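Local coordinates for protein HTH-type transcriptional regulator MmpR5 (PDB 4NB5) that binds promoter DNA as a homodimer and controls expression of several MmpS-MmpL transport systems and of its own gene, at residues R135-E138 and M139-L142; L114-L117 and A118-G121. One frame throughout, in Å; residues are numbered along the deposited sequence.

Contact 1 (R135-E138 and M139-L142)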
ATOM      1  N   ARG B 135      -6.784  27.332   0.321  1.00 10.73           N
ATOM      2  CA  ARG B 135      -5.762  26.425   0.852  1.00  6.07           C
ATOM      3  C   ARG B 135      -6.043  24.966   0.493  1.00  6.02           C
ATOM      4  O   ARG B 135      -5.135  24.225   0.099  1.00 10.09           O
ATOM      5  CB  ARG B 135      -5.667  26.562   2.373  1.00  7.41           C
ATOM      6  CG  ARG B 135      -5.092  27.886   2.854  1.00  9.53           C
ATOM      7  CD  ARG B 135      -5.534  28.156   4.286  1.00  9.70           C
ATOM      8  NE  ARG B 135      -6.956  28.501   4.337  1.00  8.53           N
ATOM      9  CZ  ARG B 135      -7.677  28.612   5.445  1.00 11.00           C
ATOM     10  NH1 ARG B 135      -7.129  28.399   6.634  1.00  8.76           N
ATOM     11  NH2 ARG B 135      -8.967  28.943   5.359  1.00 12.06           N
ATOM     12  N   LEU B 136      -7.296  24.548   0.633  1.00  8.06           N
ATOM     13  CA  LEU B 136      -7.667  23.176   0.311  1.00 10.27           C
ATOM     14  C   LEU B 136      -7.555  22.903  -1.182  1.00 10.80           C
ATOM     15  O   LEU B 136      -7.154  21.808  -1.583  1.00 11.46           O
ATOM     16  CB  LEU B 136      -9.085  22.870   0.776  1.00 11.17           C
ATOM     17  CG  LEU B 136      -9.251  22.597   2.270  1.00 10.87           C
ATOM     18  CD1 LEU B 136     -10.723  22.665   2.639  1.00 20.79           C
ATOM     19  CD2 LEU B 136      -8.672  21.251   2.674  1.00 15.80           C
ATOM     20  N   ARG B 137      -7.940  23.875  -2.007  1.00 11.25           N
ATOM     21  CA  ARG B 137      -7.830  23.693  -3.451  1.00  8.19           C
ATOM     22  C   ARG B 137      -6.372  23.513  -3.850  1.00 11.79           C
ATOM     23  O   ARG B 137      -6.054  22.673  -4.698  1.00 16.33           O
ATOM     24  CB  ARG B 137      -8.447  24.861  -4.224  1.00 12.91           C
ATOM     25  CG  ARG B 137      -9.958  24.893  -4.175  1.00 15.43           C
ATOM     26  CD  ARG B 137     -10.546  25.847  -5.230  1.00 18.89           C
ATOM     27  NE  ARG B 137     -10.137  27.235  -5.016  1.00 16.48           N
ATOM     28  CZ  ARG B 137     -10.757  28.095  -4.203  1.00 15.60           C
ATOM     29  NH1 ARG B 137     -11.826  27.725  -3.515  1.00 24.34           N
ATOM     30  NH2 ARG B 137     -10.305  29.332  -4.075  1.00 20.47           N
ATOM     31  N   GLU B 138      -5.487  24.303  -3.247  1.00 11.56           N
ATOM     32  CA  GLU B 138      -4.056  24.211  -3.514  1.00 13.12           C
ATOM     33  C   GLU B 138      -3.503  22.849  -3.091  1.00 12.68           C
ATOM     34  O   GLU B 138      -2.709  22.240  -3.814  1.00 13.14           O
ATOM     35  CB  GLU B 138      -3.301  25.345  -2.808  1.00 18.64           C
ATOM     36  CG  GLU B 138      -3.546  26.731  -3.417  1.00 19.34           C
ATOM     37  CD  GLU B 138      -2.850  27.855  -2.658  1.00 30.60           C
ATOM     38  OE1 GLU B 138      -2.352  27.616  -1.535  1.00 31.84           O
ATOM     39  OE2 GLU B 138      -2.807  28.984  -3.189  1.00 37.62           O
ATOM     40  N   MET B 139      -3.925  22.380  -1.921  1.00  9.95           N
ATOM     41  CA  MET B 139      -3.561  21.053  -1.420  1.00  9.49           C
ATOM     42  C   MET B 139      -3.983  19.976  -2.414  1.00 12.57           C
ATOM     43  O   MET B 139      -3.178  19.146  -2.851  1.00 11.17           O
ATOM     44  CB  MET B 139      -4.280  20.810  -0.099  1.00 12.27           C
ATOM     45  CG  MET B 139      -4.114  19.424   0.499  1.00 13.32           C
ATOM     46  SD  MET B 139      -5.076  19.278   2.019  1.00 14.49           S
ATOM     47  CE  MET B 139      -4.746  17.577   2.501  1.00 18.79           C
ATOM     48  N   ARG B 140      -5.264  19.992  -2.756  1.00 11.40           N
ATOM     49  CA  ARG B 140      -5.838  19.015  -3.686  1.00 12.38           C
ATOM     50  C   ARG B 140      -5.077  18.979  -5.010  1.00 13.23           C
ATOM     51  O   ARG B 140      -4.701  17.897  -5.500  1.00 13.74           O
ATOM     52  CB  ARG B 140      -7.312  19.350  -3.947  1.00 12.06           C
ATOM     53  CG  ARG B 140      -8.015  18.396  -4.913  1.00 17.50           C
ATOM     54  CD  ARG B 140      -9.307  19.017  -5.440  1.00 24.11           C
ATOM     55  NE  ARG B 140      -9.062  20.305  -6.092  1.00 25.09           N
ATOM     56  CZ  ARG B 140     -10.003  21.202  -6.380  1.00 46.66           C
ATOM     57  NH1 ARG B 140     -11.275  20.972  -6.077  1.00 33.35           N
ATOM     58  NH2 ARG B 140      -9.671  22.343  -6.969  1.00 31.19           N
ATOM     59  N   ASP B 141      -4.838  20.155  -5.582  1.00 10.26           N
ATOM     60  CA  ASP B 141      -4.210  20.269  -6.897  1.00 15.13           C
ATOM     61  C   ASP B 141      -2.747  19.828  -6.879  1.00 13.14           C
ATOM     62  O   ASP B 141      -2.290  19.164  -7.807  1.00 14.19           O
ATOM     63  CB  ASP B 141      -4.298  21.705  -7.418  1.00 15.11           C
ATOM     64  CG  ASP B 141      -5.727  22.144  -7.705  1.00 25.69           C
ATOM     65  OD1 ASP B 141      -6.632  21.283  -7.737  1.00 25.07           O
ATOM     66  OD2 ASP B 141      -5.935  23.359  -7.907  1.00 26.95           O
ATOM     67  N   LEU B 142      -2.009  20.208  -5.838  1.00 12.48           N
ATOM     68  CA  LEU B 142      -0.610  19.792  -5.718  1.00 12.07           C
ATOM     69  C   LEU B 142      -0.514  18.277  -5.570  1.00 10.68           C
ATOM     70  O   LEU B 142       0.321  17.621  -6.215  1.00 11.72           O
ATOM     71  CB  LEU B 142       0.059  20.491  -4.527  1.00 15.32           C
ATOM     72  CG  LEU B 142       1.561  20.277  -4.289  1.00 16.44           C
ATOM     73  CD1 LEU B 142       1.844  18.934  -3.624  1.00 14.68           C
ATOM     74  CD2 LEU B 142       2.339  20.412  -5.583  1.00 18.47           C
TER
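The guanidinium of Arg-140 has CA of Arg-137 over one face and the carboxylate of Asp-141 at its edge, with OD2 in its plane. Along its NH2 corner run the methylenes of Arg-137, one turn back, the closest approach being 3.8 Å from Arg-137 CG to Arg-140 NH2. The two guanidinium planes are turned 51° to each other, and Arg-137 carries its own charged end away to the carbonyl of Pro-130, which probably lessens the repulsion between the two. Asp-141 OD1 accepts from Arg-140 NE, 3.1 Å away, in a salt bridge, supplemented by a weak bond from NH2; NE lies well above the carboxylate plane, although OD1 is close to the guanidinium plane. Asp-141 holds CG anti to its carbonyl carbon (chi1 -66°), and this folds the carboxylate back over the preceding turn until Asp-141 CG is 3.1 Å from Arg-137 O. Arg-137 O already accepts from Asp-141 N at 2.9 Å, one of four successive i to i+4 bonds that make this an unbroken alpha-helical run. On another side of the helix, Met-139 runs next to Leu-136 in the same direction, with Met-139 SD 4.2 Å from Leu-136 CD2. These turns open helix 134-159, which packs on helix 99-124, where Leu-136, Arg-137 and Arg-140 rest on Leu-122 and Arg-140 also meets Asp-119. The second subunit also packs here: its Val-45 meets Leu-136, its Phe-100 meets Met-139, and its Leu-43 and Cys-46 carbonyls bind Arg-135, consistent with this helix taking part in the subunit interface of this MarR-type homodimer.

Contact 2 (L114-L117 and A118-G121)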
ATOM      1  N   LEU B 114      -4.941  11.700   1.078  1.00 10.39           N
ATOM      2  CA  LEU B 114      -4.974  13.106   1.467  1.00 10.14           C
ATOM      3  C   LEU B 114      -5.815  13.923   0.495  1.00 15.90           C
ATOM      4  O   LEU B 114      -6.513  14.852   0.899  1.00 13.27           O
ATOM      5  CB  LEU B 114      -3.558  13.679   1.532  1.00 14.14           C
ATOM      6  CG  LEU B 114      -2.791  13.373   2.814  1.00 26.78           C
ATOM      7  CD1 LEU B 114      -1.339  13.806   2.677  1.00 25.45           C
ATOM      8  CD2 LEU B 114      -3.445  14.064   4.001  1.00 24.49           C
ATOM      9  N   GLN B 115      -5.767  13.566  -0.785  1.00 12.89           N
ATOM     10  CA  GLN B 115      -6.568  14.254  -1.776  1.00 10.29           C
ATOM     11  C   GLN B 115      -8.054  14.037  -1.490  1.00 11.86           C
ATOM     12  O   GLN B 115      -8.861  14.955  -1.610  1.00 14.66           O
ATOM     13  CB  GLN B 115      -6.204  13.772  -3.182  1.00 19.49           C
ATOM     14  CG  GLN B 115      -6.708  14.695  -4.269  1.00 21.32           C
ATOM     15  CD  GLN B 115      -6.542  14.128  -5.666  1.00 26.85           C
ATOM     16  OE1 GLN B 115      -7.331  14.431  -6.563  1.00 41.03           O
ATOM     17  NE2 GLN B 115      -5.514  13.311  -5.861  1.00 16.97           N
ATOM     18  N   ASP B 116      -8.416  12.821  -1.096  1.00  8.81           N
ATOM     19  CA  ASP B 116      -9.793  12.528  -0.737  1.00 13.17           C
ATOM     20  C   ASP B 116     -10.197  13.345   0.491  1.00 12.19           C
ATOM     21  O   ASP B 116     -11.332  13.817   0.592  1.00 11.61           O
ATOM     22  CB  ASP B 116      -9.976  11.029  -0.472  1.00 12.27           C
ATOM     23  CG  ASP B 116     -10.108  10.219  -1.755  1.00 17.47           C
ATOM     24  OD1 ASP B 116     -10.466  10.800  -2.804  1.00 20.51           O
ATOM     25  OD2 ASP B 116      -9.853   8.991  -1.716  1.00 19.06           O
ATOM     26  N   LEU B 117      -9.271  13.511   1.428  1.00 10.99           N
ATOM     27  CA  LEU B 117      -9.559  14.316   2.612  1.00 10.04           C
ATOM     28  C   LEU B 117      -9.762  15.781   2.241  1.00 10.99           C
ATOM     29  O   LEU B 117     -10.605  16.464   2.821  1.00 11.56           O
ATOM     30  CB  LEU B 117      -8.460  14.162   3.672  1.00  9.77           C
ATOM     31  CG  LEU B 117      -8.434  12.778   4.331  1.00 13.01           C
ATOM     32  CD1 LEU B 117      -7.249  12.610   5.263  1.00 24.77           C
ATOM     33  CD2 LEU B 117      -9.732  12.515   5.094  1.00 30.24           C
ATOM     34  N   ALA B 118      -9.000  16.269   1.269  1.00 10.01           N
ATOM     35  CA  ALA B 118      -9.152  17.657   0.851  1.00 11.31           C
ATOM     36  C   ALA B 118     -10.557  17.858   0.301  1.00 12.26           C
ATOM     37  O   ALA B 118     -11.172  18.908   0.514  1.00 12.64           O
ATOM     38  CB  ALA B 118      -8.115  18.029  -0.176  1.00 14.89           C
ATOM     39  N   ASP B 119     -11.078  16.843  -0.389  1.00 13.24           N
ATOM     40  CA  ASP B 119     -12.441  16.911  -0.920  1.00 12.09           C
ATOM     41  C   ASP B 119     -13.483  16.998   0.203  1.00 11.60           C
ATOM     42  O   ASP B 119     -14.482  17.716   0.071  1.00 14.01           O
ATOM     43  CB  ASP B 119     -12.746  15.702  -1.821  1.00 13.39           C
ATOM     44  CG  ASP B 119     -11.989  15.734  -3.136  1.00 33.87           C
ATOM     45  OD1 ASP B 119     -11.586  16.831  -3.583  1.00 26.10           O
ATOM     46  OD2 ASP B 119     -11.803  14.648  -3.727  1.00 22.70           O
ATOM     47  N   VAL B 120     -13.252  16.275   1.296  1.00 14.61           N
ATOM     48  CA  VAL B 120     -14.116  16.344   2.470  1.00 12.20           C
ATOM     49  C   VAL B 120     -14.130  17.768   2.997  1.00 15.90           C
ATOM     50  O   VAL B 120     -15.185  18.317   3.318  1.00 15.27           O
ATOM     51  CB  VAL B 120     -13.624  15.413   3.597  1.00 15.89           C
ATOM     52  CG1 VAL B 120     -14.401  15.655   4.901  1.00 15.42           C
ATOM     53  CG2 VAL B 120     -13.727  13.948   3.172  1.00 15.41           C
ATOM     54  N   GLY B 121     -12.944  18.359   3.103  1.00 12.40           N
ATOM     55  CA  GLY B 121     -12.822  19.713   3.605  1.00 14.80           C
ATOM     56  C   GLY B 121     -13.511  20.721   2.703  1.00 12.77           C
ATOM     57  O   GLY B 121     -14.167  21.653   3.185  1.00 13.75           O
TER
HETATM   58  O   HOH W   1      -9.994  15.152  -6.098  1.00 32.25           O
HETATM   59  O   HOH W   2     -12.977  12.214  -2.988  1.00 21.97           O
HETATM   60  O   HOH W   3      -9.823  12.495  -4.782  1.00 34.75           O
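Asp-116 and Asp-119 both set CG beside the backbone N and anti to the carbonyl carbon, with chi1 -80° and -70°, and these matching torsions bring their carboxylates to the same side of helix 99-124, one turn apart. OD1 of Asp-116 comes within 4.2 Å of OD2 of Asp-119, the two planes being inclined by 46°. Water spans the gap: one molecule donates to Asp-116 OD1 at 2.9 Å and to Asp-119 OD2 at 2.8 Å, and a second may link the same pair. A further water lies 2.8 Å from Gln-115 OE1 and 3.0 Å from Asp-119 OD2, although its protons have more acceptors near them than they can serve; the amide nitrogen of Gln-115 reaches Glu-147 on helix 134-159. Beneath these groups the backbone is regular, the last of the four i to i+4 bonds between 114-117 and 118-121 being Gly-121 N to Leu-117 O at 3.0 Å. Val-120 lays CG2 over Asp-116 O, 3.5 Å away, and both Val-120 and Leu-117 pack on Gln-22 of the second subunit. Two like charges placed this close would be expected to raise each other's proton affinity. The bridging water should temper that effect, and so, in this four-chain assembly, should the salt bridge from Asp-116 OD2 to Arg-96 of the third subunit, which probably favours the ionised form of Asp-116.

How the contacts relate
From the N terminus, contact 2 comes first, towards the end of helix 99-124; the chain then turns back, and contact 1 follows near the start of helix 134-159. Each is confined to consecutive turns of one helix and closes no loop, and the two stand in series, neither nested nor crossed. The helices form an antiparallel hairpin that brings the contacts together, with centres about 9 Å apart. Leu-136 CD1 packs 3.4 Å from Gly-121 C, Met-139 CE lies over Leu-114 O, and Arg-140 CD touches Asp-119 OD1. Both contacts also reach the second subunit, tying this hairpin to a neighbouring subunit.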